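Local coordinates for protein extracellular ligand-binding receptor (Verminephrobacter eiseniae, PDB 4M88) that probably binds an amino acid outside the cytoplasmic membrane and hands it to an ABC transporter, at residues Ile5-Ile10 and Pro72-Ser77; Gly27-Leu32 and Leu48-Asp53; Gly40-Lys45 and Thr308-Ala313; Pro97-Asn102 and Lys117-Arg122. All blocks are in the same frame, centred on the assembly; numbering follows the deposited sequence.

How the interactions relate
The N-terminal lobe illustrates how a parallel sheet is assembled from successive loops. Starting from the N terminus, strand 4-11 meets the edge of strand 74-76 in interaction 1, closing a loop of about sixty residues. Nested inside it, interaction 2 lays helix 18-37 on strand 45-52, which flanks strand 4-11 in the sheet. Interaction 4 follows in series, adding strand 118-119 beside strand 99-101, itself a neighbour of 74-76. Interaction 3 spans a far longer loop: it brings the loop leading into helix 312-321 to the turn before strand 45-52, crossing interactions 1 and 2 and enclosing interaction 4. Three contacts thus build the sheet and its helical cover, while interaction 3 joins a late segment to it.

Interaction 1 (Ile5-Ile10 and Pro72-Ser77); sequences IVLGQI and PLALIS
Leu-7 and Ala-74 meet on one face of the sheet, with Leu-7 CD2 4.0 Å from Ala-74 CB. Helices 18-37 and 286-303 pack over this face, touching Leu-7 and Ile-76. Further back, the CG2 methyl of Ile-5, anti to the backbone N, lies 4.0 Å from Leu-73 CD2, the two side chains crossing obliquely. The reverse face owes its closeness to Gly-8. In Leu-75, CG anti to the carbonyl carbon (chi1 -66°) and chi2 of 176° together bring CD2 to 3.9 Å from Gly-8 CA; a beta carbon on Gly-8 would collide with it. Nearby, Pro-72 presents CB to Val-6 CG1.

Backbone bonds run from Leu-73 N to Val-6 O, from Gly-8 N to Ala-74 O and from Ile-76 N to Gly-8 O, the last at 2.8 Å, whereas the buried Ala-74 N finds no partner. Beyond them water takes over. One molecule joins Ile-10 N to Ile-76 O; another accepts from Gln-9 NE2 and donates to Ile-10 O and Ser-77 O. Gln-9 reaches out extended, CG 3.6 Å from Ile-76 O, its OE1 held by Asn-25. Such parallel pairing belongs to the central sheet of the Rossmann-like lobe in type I periplasmic binding proteins.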
loop_
_atom_site.group_PDB
_atom_site.type_symbol
_atom_site.label_atom_id
_atom_site.label_comp_id
_atom_site.label_asym_id
_atom_site.label_seq_id
_atom_site.Cartn_x
_atom_site.Cartn_y
_atom_site.Cartn_z
ATOM N N ILE A 5 -25.858 -1.295 2.443
ATOM C CA ILE A 5 -24.698 -0.528 2.850
ATOM C C ILE A 5 -23.831 -0.309 1.630
ATOM O O ILE A 5 -23.300 -1.256 1.053
ATOM C CB ILE A 5 -23.896 -1.253 3.947
ATOM C CG1 ILE A 5 -24.755 -1.419 5.204
ATOM C CG2 ILE A 5 -22.624 -0.475 4.267
ATOM C CD1 ILE A 5 -24.245 -2.482 6.163
ATOM N N VAL A 6 -23.703 0.949 1.227
ATOM C CA VAL A 6 -22.940 1.286 0.034
ATOM C C VAL A 6 -21.498 1.658 0.362
ATOM O O VAL A 6 -21.246 2.472 1.250
ATOM C CB VAL A 6 -23.590 2.465 -0.712
ATOM C CG1 VAL A 6 -22.780 2.819 -1.951
ATOM C CG2 VAL A 6 -25.027 2.123 -1.080
ATOM N N LEU A 7 -20.559 1.041 -0.344
ATOM C CA LEU A 7 -19.147 1.411 -0.229
ATOM C C LEU A 7 -18.656 1.732 -1.621
ATOM O O LEU A 7 -19.184 1.212 -2.606
ATOM C CB LEU A 7 -18.334 0.254 0.339
ATOM C CG LEU A 7 -18.827 -0.303 1.677
ATOM C CD1 LEU A 7 -18.146 -1.621 2.000
ATOM C CD2 LEU A 7 -18.617 0.717 2.810
ATOM N N GLY A 8 -17.649 2.589 -1.725
ATOM C CA GLY A 8 -17.158 2.956 -3.039
ATOM C C GLY A 8 -15.676 2.699 -3.158
ATOM O O GLY A 8 -14.942 2.814 -2.175
ATOM N N GLN A 9 -15.227 2.319 -4.348
ATOM C CA GLN A 9 -13.796 2.331 -4.611
ATOM C C GLN A 9 -13.528 3.165 -5.844
ATOM O O GLN A 9 -13.955 2.811 -6.958
ATOM C CB GLN A 9 -13.221 0.924 -4.806
ATOM C CG GLN A 9 -11.706 0.956 -5.075
ATOM C CD GLN A 9 -11.149 -0.361 -5.601
ATOM O OE1 GLN A 9 -11.883 -1.331 -5.781
ATOM N NE2 GLN A 9 -9.842 -0.385 -5.876
ATOM N N ILE A 10 -12.839 4.283 -5.649
ATOM C CA ILE A 10 -12.323 5.047 -6.775
ATOM C C ILE A 10 -10.877 4.623 -6.973
ATOM O O ILE A 10 -10.074 4.678 -6.041
ATOM C CB ILE A 10 -12.378 6.554 -6.523
ATOM C CG1 ILE A 10 -13.826 6.998 -6.271
ATOM C CG2 ILE A 10 -11.805 7.297 -7.707
ATOM C CD1 ILE A 10 -13.954 8.484 -5.916
ATOM N N PRO A 72 -22.123 6.770 -0.187
ATOM C CA PRO A 72 -21.349 5.670 0.403
ATOM C C PRO A 72 -21.010 5.987 1.860
ATOM O O PRO A 72 -20.888 7.167 2.214
ATOM C CB PRO A 72 -20.063 5.666 -0.429
ATOM C CG PRO A 72 -19.882 7.118 -0.830
ATOM C CD PRO A 72 -21.285 7.647 -1.036
ATOM N N LEU A 73 -20.882 4.959 2.696
ATOM C CA LEU A 73 -20.404 5.153 4.068
ATOM C C LEU A 73 -18.911 5.399 4.034
ATOM O O LEU A 73 -18.370 6.163 4.848
ATOM C CB LEU A 73 -20.665 3.910 4.923
ATOM C CG LEU A 73 -22.020 3.821 5.621
ATOM C CD1 LEU A 73 -23.129 3.663 4.614
ATOM C CD2 LEU A 73 -22.035 2.668 6.606
ATOM N N ALA A 74 -18.248 4.733 3.095
ATOM C CA ALA A 74 -16.791 4.785 3.024
ATOM C C ALA A 74 -16.316 4.625 1.601
ATOM O O ALA A 74 -16.953 3.934 0.794
ATOM C CB ALA A 74 -16.166 3.684 3.898
ATOM N N LEU A 75 -15.198 5.287 1.304
ATOM C CA LEU A 75 -14.430 5.022 0.101
ATOM C C LEU A 75 -13.260 4.164 0.543
ATOM O O LEU A 75 -12.597 4.475 1.533
ATOM C CB LEU A 75 -13.928 6.331 -0.514
ATOM C CG LEU A 75 -15.045 7.231 -1.039
ATOM C CD1 LEU A 75 -14.481 8.554 -1.550
ATOM C CD2 LEU A 75 -15.841 6.535 -2.152
ATOM N N ILE A 76 -13.024 3.073 -0.175
ATOM C CA ILE A 76 -12.050 2.090 0.275
ATOM C C ILE A 76 -10.776 2.187 -0.533
ATOM O O ILE A 76 -10.808 2.061 -1.756
ATOM C CB ILE A 76 -12.575 0.648 0.153
ATOM C CG1 ILE A 76 -13.940 0.501 0.822
ATOM C CG2 ILE A 76 -11.545 -0.343 0.751
ATOM C CD1 ILE A 76 -13.918 0.826 2.295
ATOM N N SER A 77 -9.668 2.435 0.166
ATOM C CA SER A 77 -8.311 2.355 -0.395
ATOM C C SER A 77 -8.118 3.024 -1.769
ATOM O O SER A 77 -7.785 2.352 -2.747
ATOM C CB SER A 77 -7.848 0.891 -0.439
ATOM O OG SER A 77 -6.439 0.818 -0.564
HETATM O O HOH W 1 -8.367 2.318 -5.417
HETATM O O HOH W 2 -11.349 4.594 -3.287
#

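Interaction 2 (Gly27-Leu32 and Leu48-Asp53); sequences GIKAYL and LFEADD
Leu-48 receives two apolar side chains from the inner side of helix 18-37. Ile-28 comes down with CG2, which lies 3.8 Å from Leu-48 CD2 and slightly farther from CD1, so that its methyl rests against the forked end of the leucine. Leu-32, one turn on, uses CD1 instead and meets the stem, 3.7 Å from Leu-48 CB. Both cross Leu-48 at about a right angle. The leucine can take them because its CG lies opposite its backbone N (chi1 -179°), which raises the fork toward Ile-28 and leaves CB to Leu-32. On the flank, the aliphatic part of Lys-29 passes Leu-48 CD2 with its CG at 4.2 Å.

The helix runs nearly antiparallel to the strand, 169° between the directions of the short segments, with their axes 10.5 Å apart at closest approach. The contact packs the crossover helix of a beta-alpha-beta unit (strand 4-11, helix 18-37, strand 45-52) on its second strand; the helix also lies against the first, Ile-28 touching Gln-9 and Leu-32 touching Leu-7. The other face of strand 45-52 is packed differently, Phe-49 turning to helix 57-68.

The polar interaction sits toward solvent. Lys-29 stretches out fully extended and crosses the bent Glu-50 side chain at about a right angle. Its NZ makes a salt bridge with Glu-50 OE2 at 3.3 Å, and CE comes still nearer to that oxygen. Asn-25 takes part with both ends of its amide, ND2 donating to Glu-50 OE2 and OD1 accepting from Lys-29 NZ, which probably helps fix where the two charges lie.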
loop_
_atom_site.group_PDB
_atom_site.type_symbol
_atom_site.label_atom_id
_atom_site.label_comp_id
_atom_site.label_asym_id
_atom_site.label_seq_id
_atom_site.Cartn_x
_atom_site.Cartn_y
_atom_site.Cartn_z
ATOM N N GLY A 27 -9.683 -8.005 -3.704
ATOM C CA GLY A 27 -9.655 -8.233 -2.267
ATOM C C GLY A 27 -10.870 -7.637 -1.586
ATOM O O GLY A 27 -11.442 -8.226 -0.664
ATOM N N ILE A 28 -11.274 -6.456 -2.038
ATOM C CA ILE A 28 -12.453 -5.817 -1.464
ATOM C C ILE A 28 -13.688 -6.670 -1.740
ATOM O O ILE A 28 -14.473 -6.944 -0.829
ATOM C CB ILE A 28 -12.649 -4.400 -2.043
ATOM C CG1 ILE A 28 -11.526 -3.468 -1.577
ATOM C CG2 ILE A 28 -13.999 -3.823 -1.637
ATOM C CD1 ILE A 28 -11.480 -2.144 -2.374
ATOM N N LYS A 29 -13.851 -7.118 -2.986
ATOM C CA LYS A 29 -15.009 -7.932 -3.343
ATOM C C LYS A 29 -15.017 -9.252 -2.603
ATOM O O LYS A 29 -16.080 -9.743 -2.204
ATOM C CB LYS A 29 -15.020 -8.208 -4.844
ATOM C CG LYS A 29 -15.346 -7.003 -5.681
ATOM C CD LYS A 29 -15.209 -7.368 -7.142
ATOM C CE LYS A 29 -15.856 -6.331 -8.026
ATOM N NZ LYS A 29 -15.453 -6.487 -9.445
ATOM N N ALA A 30 -13.832 -9.837 -2.440
ATOM C CA ALA A 30 -13.690 -11.086 -1.705
ATOM C C ALA A 30 -14.206 -10.918 -0.277
ATOM O O ALA A 30 -14.958 -11.763 0.208
ATOM C CB ALA A 30 -12.245 -11.568 -1.712
ATOM N N TYR A 31 -13.834 -9.832 0.392
ATOM C CA TYR A 31 -14.363 -9.613 1.739
ATOM C C TYR A 31 -15.879 -9.403 1.733
ATOM O O TYR A 31 -16.604 -10.023 2.532
ATOM C CB TYR A 31 -13.700 -8.444 2.470
ATOM C CG TYR A 31 -14.431 -8.187 3.771
ATOM C CD1 TYR A 31 -14.303 -9.069 4.839
ATOM C CD2 TYR A 31 -15.304 -7.110 3.906
ATOM C CE1 TYR A 31 -15.003 -8.868 6.024
ATOM C CE2 TYR A 31 -16.014 -6.905 5.087
ATOM C CZ TYR A 31 -15.856 -7.785 6.137
ATOM O OH TYR A 31 -16.542 -7.578 7.319
ATOM N N LEU A 32 -16.355 -8.517 0.858
ATOM C CA LEU A 32 -17.789 -8.214 0.794
ATOM C C LEU A 32 -18.645 -9.450 0.553
ATOM O O LEU A 32 -19.713 -9.596 1.148
ATOM C CB LEU A 32 -18.076 -7.147 -0.262
ATOM C CG LEU A 32 -17.430 -5.794 0.045
ATOM C CD1 LEU A 32 -17.922 -4.755 -0.946
ATOM C CD2 LEU A 32 -17.695 -5.351 1.477
ATOM N N LEU A 48 -20.755 -2.677 -3.463
ATOM C CA LEU A 48 -19.611 -1.872 -3.858
ATOM C C LEU A 48 -19.893 -1.253 -5.207
ATOM O O LEU A 48 -20.350 -1.933 -6.128
ATOM C CB LEU A 48 -18.356 -2.740 -3.962
ATOM C CG LEU A 48 -17.084 -1.980 -4.339
ATOM C CD1 LEU A 48 -16.596 -1.085 -3.192
ATOM C CD2 LEU A 48 -15.984 -2.944 -4.789
ATOM N N PHE A 49 -19.646 0.040 -5.340
ATOM C CA PHE A 49 -19.596 0.592 -6.681
ATOM C C PHE A 49 -18.170 1.017 -6.940
ATOM O O PHE A 49 -17.393 1.219 -6.000
ATOM C CB PHE A 49 -20.557 1.752 -6.855
ATOM C CG PHE A 49 -20.147 2.980 -6.123
ATOM C CD1 PHE A 49 -19.364 3.942 -6.747
ATOM C CD2 PHE A 49 -20.540 3.176 -4.812
ATOM C CE1 PHE A 49 -18.967 5.077 -6.064
ATOM C CE2 PHE A 49 -20.162 4.316 -4.124
ATOM C CZ PHE A 49 -19.373 5.264 -4.746
ATOM N N GLU A 50 -17.825 1.135 -8.214
ATOM C CA GLU A 50 -16.461 1.431 -8.611
ATOM C C GLU A 50 -16.461 2.598 -9.560
ATOM O O GLU A 50 -17.442 2.843 -10.272
ATOM C CB GLU A 50 -15.832 0.216 -9.298
ATOM C CG GLU A 50 -15.681 -0.989 -8.388
ATOM C CD GLU A 50 -16.330 -2.239 -8.946
ATOM O OE1 GLU A 50 -17.186 -2.126 -9.850
ATOM O OE2 GLU A 50 -15.985 -3.338 -8.473
ATOM N N ALA A 51 -15.348 3.316 -9.595
ATOM C CA ALA A 51 -15.222 4.432 -10.511
ATOM C C ALA A 51 -13.752 4.540 -10.865
ATOM O O ALA A 51 -12.895 4.379 -9.998
ATOM C CB ALA A 51 -15.722 5.714 -9.865
ATOM N N ASP A 52 -13.470 4.801 -12.138
ATOM C CA ASP A 52 -12.099 4.844 -12.644
ATOM C C ASP A 52 -11.571 6.277 -12.667
ATOM O O ASP A 52 -12.143 7.132 -13.347
ATOM C CB ASP A 52 -12.080 4.239 -14.056
ATOM C CG ASP A 52 -10.705 4.241 -14.699
ATOM O OD1 ASP A 52 -9.685 4.358 -13.989
ATOM O OD2 ASP A 52 -10.650 4.105 -15.943
ATOM N N ASP A 53 -10.485 6.536 -11.929
ATOM C CA ASP A 53 -9.861 7.864 -11.921
ATOM C C ASP A 53 -8.745 7.975 -12.949
ATOM O O ASP A 53 -8.163 9.053 -13.138
ATOM C CB ASP A 53 -9.376 8.262 -10.503
ATOM C CG ASP A 53 -8.227 7.375 -9.970
ATOM O OD1 ASP A 53 -7.306 7.015 -10.745
ATOM O OD2 ASP A 53 -8.234 7.049 -8.748
#

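Interaction 3 (Gly40-Lys45 and Thr308-Ala313); sequences GIRGQK and TGLSAA
Leu-310 sets its forked end against the side chains of the Ile-41 to Gln-44 turn, and each branch finds a different neighbour. CD1 lies against the amide end of Gln-44, 3.7 Å from Gln-44 CD. CD2 turns the other way, to Arg-42 CD at 3.9 Å and Ile-41 CG2 at 4.0 Å. Gln-44 and Arg-42 each run alongside the leucine in the opposite sense, whereas Ile-41 approaches at a slant. With an alanine here both branches would be gone, and Gln-44 and the stem of Arg-42 would probably lose their apolar support.

The receiving loop is a type I' beta turn, closed by paired backbone bonds between Ile-41 and Gln-44. From its corner Arg-42 extends and then bends at chi3 (141°), which sets one face of the guanidinium over the Thr-308 to Gly-309 peptide, the two planes tilted against each other. Thr-308 C sits 3.2 Å from the guanidinium plane, toward the rim, and Gly-309 N 3.8 Å, over the centre. At this surface the arginine holds on by face and stem: Thr-308 O is too badly angled to NH2 for a hydrogen bond, so the contact rests mainly on packing, to which that carbonyl may add a favourable charge-dipole term.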
loop_
_atom_site.group_PDB
_atom_site.type_symbol
_atom_site.label_atom_id
_atom_site.label_comp_id
_atom_site.label_asym_id
_atom_site.label_seq_id
_atom_site.Cartn_x
_atom_site.Cartn_y
_atom_site.Cartn_z
ATOM N N GLY A 40 -24.398 -10.065 5.971
ATOM C CA GLY A 40 -24.171 -8.629 5.907
ATOM C C GLY A 40 -24.036 -8.022 7.292
ATOM O O GLY A 40 -23.551 -8.664 8.226
ATOM N N ILE A 41 -24.470 -6.779 7.436
ATOM C CA ILE A 41 -24.369 -6.112 8.723
ATOM C C ILE A 41 -25.703 -5.499 9.141
ATOM O O ILE A 41 -26.344 -4.813 8.353
ATOM C CB ILE A 41 -23.253 -5.057 8.691
ATOM C CG1 ILE A 41 -21.897 -5.768 8.587
ATOM C CG2 ILE A 41 -23.315 -4.169 9.924
ATOM C CD1 ILE A 41 -20.783 -4.934 7.996
ATOM N N ARG A 42 -26.108 -5.762 10.381
ATOM C CA ARG A 42 -27.327 -5.182 10.959
ATOM C C ARG A 42 -28.530 -5.319 10.032
ATOM O O ARG A 42 -29.269 -4.351 9.823
ATOM C CB ARG A 42 -27.116 -3.695 11.301
ATOM C CG ARG A 42 -26.176 -3.423 12.477
ATOM C CD ARG A 42 -25.978 -1.921 12.703
ATOM N NE ARG A 42 -25.940 -1.583 14.126
ATOM C CZ ARG A 42 -26.892 -0.911 14.766
ATOM N NH1 ARG A 42 -27.962 -0.478 14.115
ATOM N NH2 ARG A 42 -26.770 -0.660 16.061
ATOM N N GLY A 43 -28.710 -6.507 9.460
ATOM C CA GLY A 43 -29.799 -6.732 8.525
ATOM C C GLY A 43 -29.598 -6.225 7.099
ATOM O O GLY A 43 -30.542 -6.247 6.311
ATOM N N GLN A 44 -28.396 -5.777 6.746
ATOM C CA GLN A 44 -28.190 -5.148 5.435
ATOM C C GLN A 44 -27.005 -5.690 4.627
ATOM O O GLN A 44 -25.901 -5.851 5.141
ATOM C CB GLN A 44 -28.046 -3.632 5.587
ATOM C CG GLN A 44 -29.314 -2.934 6.063
ATOM C CD GLN A 44 -29.322 -1.447 5.729
ATOM O OE1 GLN A 44 -28.610 -0.996 4.836
ATOM N NE2 GLN A 44 -30.132 -0.683 6.449
ATOM N N LYS A 45 -27.243 -5.946 3.346
ATOM C CA LYS A 45 -26.195 -6.409 2.446
ATOM C C LYS A 45 -25.210 -5.280 2.134
ATOM O O LYS A 45 -25.588 -4.107 2.098
ATOM C CB LYS A 45 -26.822 -6.929 1.145
ATOM C CG LYS A 45 -25.818 -7.254 0.041
ATOM C CD LYS A 45 -26.502 -7.496 -1.310
ATOM C CE LYS A 45 -25.486 -7.828 -2.403
ATOM N NZ LYS A 45 -26.151 -8.323 -3.646
ATOM N N THR A 308 -23.615 2.094 16.668
ATOM C CA THR A 308 -25.051 2.210 16.887
ATOM C C THR A 308 -25.852 2.471 15.614
ATOM O O THR A 308 -27.076 2.598 15.665
ATOM C CB THR A 308 -25.385 3.295 17.945
ATOM O OG1 THR A 308 -24.863 4.559 17.519
ATOM C CG2 THR A 308 -24.783 2.931 19.301
ATOM N N GLY A 309 -25.174 2.539 14.473
ATOM C CA GLY A 309 -25.868 2.798 13.224
ATOM C C GLY A 309 -25.060 2.594 11.956
ATOM O O GLY A 309 -23.890 2.194 11.989
ATOM N N LEU A 310 -25.702 2.879 10.825
ATOM C CA LEU A 310 -25.084 2.689 9.518
ATOM C C LEU A 310 -24.958 3.997 8.743
ATOM O O LEU A 310 -25.386 4.081 7.594
ATOM C CB LEU A 310 -25.880 1.672 8.692
ATOM C CG LEU A 310 -25.979 0.256 9.264
ATOM C CD1 LEU A 310 -26.870 -0.643 8.395
ATOM C CD2 LEU A 310 -24.599 -0.366 9.426
ATOM N N SER A 311 -24.371 5.015 9.363
ATOM C CA SER A 311 -24.016 6.229 8.628
ATOM C C SER A 311 -22.502 6.408 8.638
ATOM O O SER A 311 -21.785 5.721 9.380
ATOM C CB SER A 311 -24.697 7.460 9.224
ATOM O OG SER A 311 -24.204 7.731 10.528
ATOM N N ALA A 312 -22.011 7.324 7.803
ATOM C CA ALA A 312 -20.592 7.672 7.801
ATOM C C ALA A 312 -20.182 8.183 9.184
ATOM O O ALA A 312 -19.090 7.862 9.669
ATOM C CB ALA A 312 -20.295 8.717 6.747
ATOM N N ALA A 313 -21.045 8.986 9.801
ATOM C CA ALA A 313 -20.776 9.498 11.145
ATOM C C ALA A 313 -20.636 8.361 12.168
ATOM O O ALA A 313 -19.729 8.387 13.006
ATOM C CB ALA A 313 -21.843 10.475 11.568
#

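Interaction 4 (Pro97-Asn102 and Lys117-Arg122); sequences PVVVVN and KFFHVR
Asn-102 and Phe-119 mark the tight end of this parallel pairing. The strands are joined from Val-100 N to Lys-117 O, from Phe-119 N to Val-100 O and, at a short 2.6 Å, from Asn-102 N to Phe-119 O. Beyond that the Asn-102 side chain continues the pairing, CG anti to its backbone N (chi1 -153°). Its OD1 accepts from Val-121 N at 2.9 Å and from Arg-122 N at 3.1 Å, both donors tilted out of the carboxamide plane on the same face. Alongside, Val-99 CG2 presses on Phe-119 CD2 at 3.2 Å, the two side chains crossing at about a right angle. On the opposite face of the sheet from Val-101 and Phe-119, Val-100 CG1 meets Phe-118 CD1 at 3.6 Å, while Asn-102 O lies at the edge of the Phe-118 ring, 3.5 Å from CE1.

The opposite end is looser. Here the partly exposed Lys-117 runs out extended, its CD touching Val-98 O at 3.5 Å and its NZ turning to the backbone oxygens of Ala-96 and Leu-93. Strand 118-119 is an edge of the five-stranded parallel sheet, linked to 99-101 through the short helix 108-111 as a beta-alpha-beta unit.

In place of Asn-102 a leucine would probably leave the N-H groups of Val-121 and Arg-122 without their shared acceptor. Asn-102 ND2 donates to Glu-290 and Ser-77, and Arg-122 forms a salt bridge with Glu-290; the buried amide thus satisfies two backbone donors while helping to hold the carboxylate that probably balances the arginine's charge.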
loop_
_atom_site.group_PDB
_atom_site.type_symbol
_atom_site.label_atom_id
_atom_site.label_comp_id
_atom_site.label_asym_id
_atom_site.label_seq_id
_atom_site.Cartn_x
_atom_site.Cartn_y
_atom_site.Cartn_z
ATOM N N PRO A 97 -19.825 13.863 3.897
ATOM C CA PRO A 97 -20.148 12.862 4.921
ATOM C C PRO A 97 -19.664 11.471 4.520
ATOM O O PRO A 97 -20.444 10.604 4.115
ATOM C CB PRO A 97 -21.679 12.900 4.982
ATOM C CG PRO A 97 -22.103 13.358 3.600
ATOM C CD PRO A 97 -21.026 14.335 3.180
ATOM N N VAL A 98 -18.363 11.259 4.634
ATOM C CA VAL A 98 -17.781 9.993 4.221
ATOM C C VAL A 98 -16.509 9.765 5.020
ATOM O O VAL A 98 -15.944 10.700 5.580
ATOM C CB VAL A 98 -17.473 10.009 2.709
ATOM C CG1 VAL A 98 -16.240 10.866 2.412
ATOM C CG2 VAL A 98 -17.281 8.584 2.171
ATOM N N VAL A 99 -16.071 8.516 5.106
ATOM C CA VAL A 99 -14.757 8.241 5.648
ATOM C C VAL A 99 -13.969 7.543 4.550
ATOM O O VAL A 99 -14.545 6.813 3.720
ATOM C CB VAL A 99 -14.837 7.372 6.907
ATOM C CG1 VAL A 99 -15.522 6.127 6.599
ATOM C CG2 VAL A 99 -13.484 7.038 7.397
ATOM N N VAL A 100 -12.669 7.811 4.501
ATOM C CA VAL A 100 -11.808 7.162 3.519
ATOM C C VAL A 100 -10.939 6.186 4.285
ATOM O O VAL A 100 -10.255 6.571 5.228
ATOM C CB VAL A 100 -10.904 8.164 2.775
ATOM C CG1 VAL A 100 -10.048 7.424 1.752
ATOM C CG2 VAL A 100 -11.739 9.230 2.074
ATOM N N VAL A 101 -11.008 4.915 3.916
ATOM C CA VAL A 101 -10.327 3.879 4.684
ATOM C C VAL A 101 -9.188 3.323 3.860
ATOM O O VAL A 101 -9.405 2.662 2.835
ATOM C CB VAL A 101 -11.282 2.763 5.133
ATOM C CG1 VAL A 101 -10.513 1.651 5.841
ATOM C CG2 VAL A 101 -12.356 3.331 6.053
ATOM N N ASN A 102 -7.981 3.632 4.327
ATOM C CA ASN A 102 -6.720 3.305 3.664
ATOM C C ASN A 102 -6.432 4.205 2.466
ATOM O O ASN A 102 -7.341 4.794 1.866
ATOM C CB ASN A 102 -6.615 1.823 3.283
ATOM C CG ASN A 102 -5.168 1.346 3.220
ATOM O OD1 ASN A 102 -4.357 1.680 4.094
ATOM N ND2 ASN A 102 -4.830 0.592 2.175
ATOM N N LYS A 117 -10.776 12.604 8.343
ATOM C CA LYS A 117 -11.688 11.596 7.803
ATOM C C LYS A 117 -10.959 10.500 7.005
ATOM O O LYS A 117 -11.585 9.606 6.441
ATOM C CB LYS A 117 -12.760 12.260 6.926
ATOM C CG LYS A 117 -13.704 13.182 7.696
ATOM C CD LYS A 117 -14.734 13.794 6.754
ATOM C CE LYS A 117 -15.566 14.844 7.462
ATOM N NZ LYS A 117 -16.524 15.464 6.509
ATOM N N PHE A 118 -9.632 10.576 6.977
ATOM C CA PHE A 118 -8.794 9.715 6.141
ATOM C C PHE A 118 -8.018 8.793 7.092
ATOM O O PHE A 118 -7.177 9.260 7.874
ATOM C CB PHE A 118 -7.863 10.627 5.331
ATOM C CG PHE A 118 -7.025 9.929 4.291
ATOM C CD1 PHE A 118 -7.331 8.649 3.849
ATOM C CD2 PHE A 118 -5.908 10.577 3.762
ATOM C CE1 PHE A 118 -6.538 8.014 2.874
ATOM C CE2 PHE A 118 -5.103 9.960 2.805
ATOM C CZ PHE A 118 -5.421 8.668 2.355
ATOM N N PHE A 119 -8.354 7.500 7.073
ATOM C CA PHE A 119 -7.782 6.519 8.014
ATOM C C PHE A 119 -6.822 5.612 7.274
ATOM O O PHE A 119 -7.049 5.307 6.110
ATOM C CB PHE A 119 -8.890 5.663 8.647
ATOM C CG PHE A 119 -9.758 6.417 9.612
ATOM C CD1 PHE A 119 -9.529 6.334 10.977
ATOM C CD2 PHE A 119 -10.791 7.225 9.152
ATOM C CE1 PHE A 119 -10.321 7.031 11.879
ATOM C CE2 PHE A 119 -11.600 7.936 10.049
ATOM C CZ PHE A 119 -11.358 7.834 11.414
ATOM N N HIS A 120 -5.744 5.183 7.935
ATOM C CA HIS A 120 -4.724 4.398 7.234
ATOM C C HIS A 120 -4.600 3.016 7.840
ATOM O O HIS A 120 -4.425 2.881 9.044
ATOM C CB HIS A 120 -3.377 5.121 7.292
ATOM C CG HIS A 120 -3.451 6.522 6.783
ATOM N ND1 HIS A 120 -3.383 6.827 5.439
ATOM C CD2 HIS A 120 -3.662 7.695 7.427
ATOM C CE1 HIS A 120 -3.521 8.134 5.282
ATOM N NE2 HIS A 120 -3.698 8.682 6.472
ATOM N N VAL A 121 -4.710 1.992 6.999
ATOM C CA VAL A 121 -4.630 0.611 7.456
ATOM C C VAL A 121 -3.189 0.095 7.325
ATOM O O VAL A 121 -2.734 -0.692 8.144
ATOM C CB VAL A 121 -5.625 -0.280 6.681
ATOM C CG1 VAL A 121 -5.484 -1.729 7.084
ATOM C CG2 VAL A 121 -7.058 0.193 6.952
ATOM N N ARG A 122 -2.479 0.534 6.295
ATOM C CA ARG A 122 -1.089 0.117 6.130
ATOM C C ARG A 122 -0.171 1.050 6.903
ATOM O O ARG A 122 -0.477 2.236 7.082
ATOM C CB ARG A 122 -0.683 0.146 4.654
ATOM C CG ARG A 122 -0.855 1.533 4.029
ATOM C CD ARG A 122 -0.050 1.666 2.751
ATOM N NE ARG A 122 -0.230 0.483 1.913
ATOM C CZ ARG A 122 0.735 -0.066 1.184
ATOM N NH1 ARG A 122 0.485 -1.140 0.441
ATOM N NH2 ARG A 122 1.953 0.467 1.192
#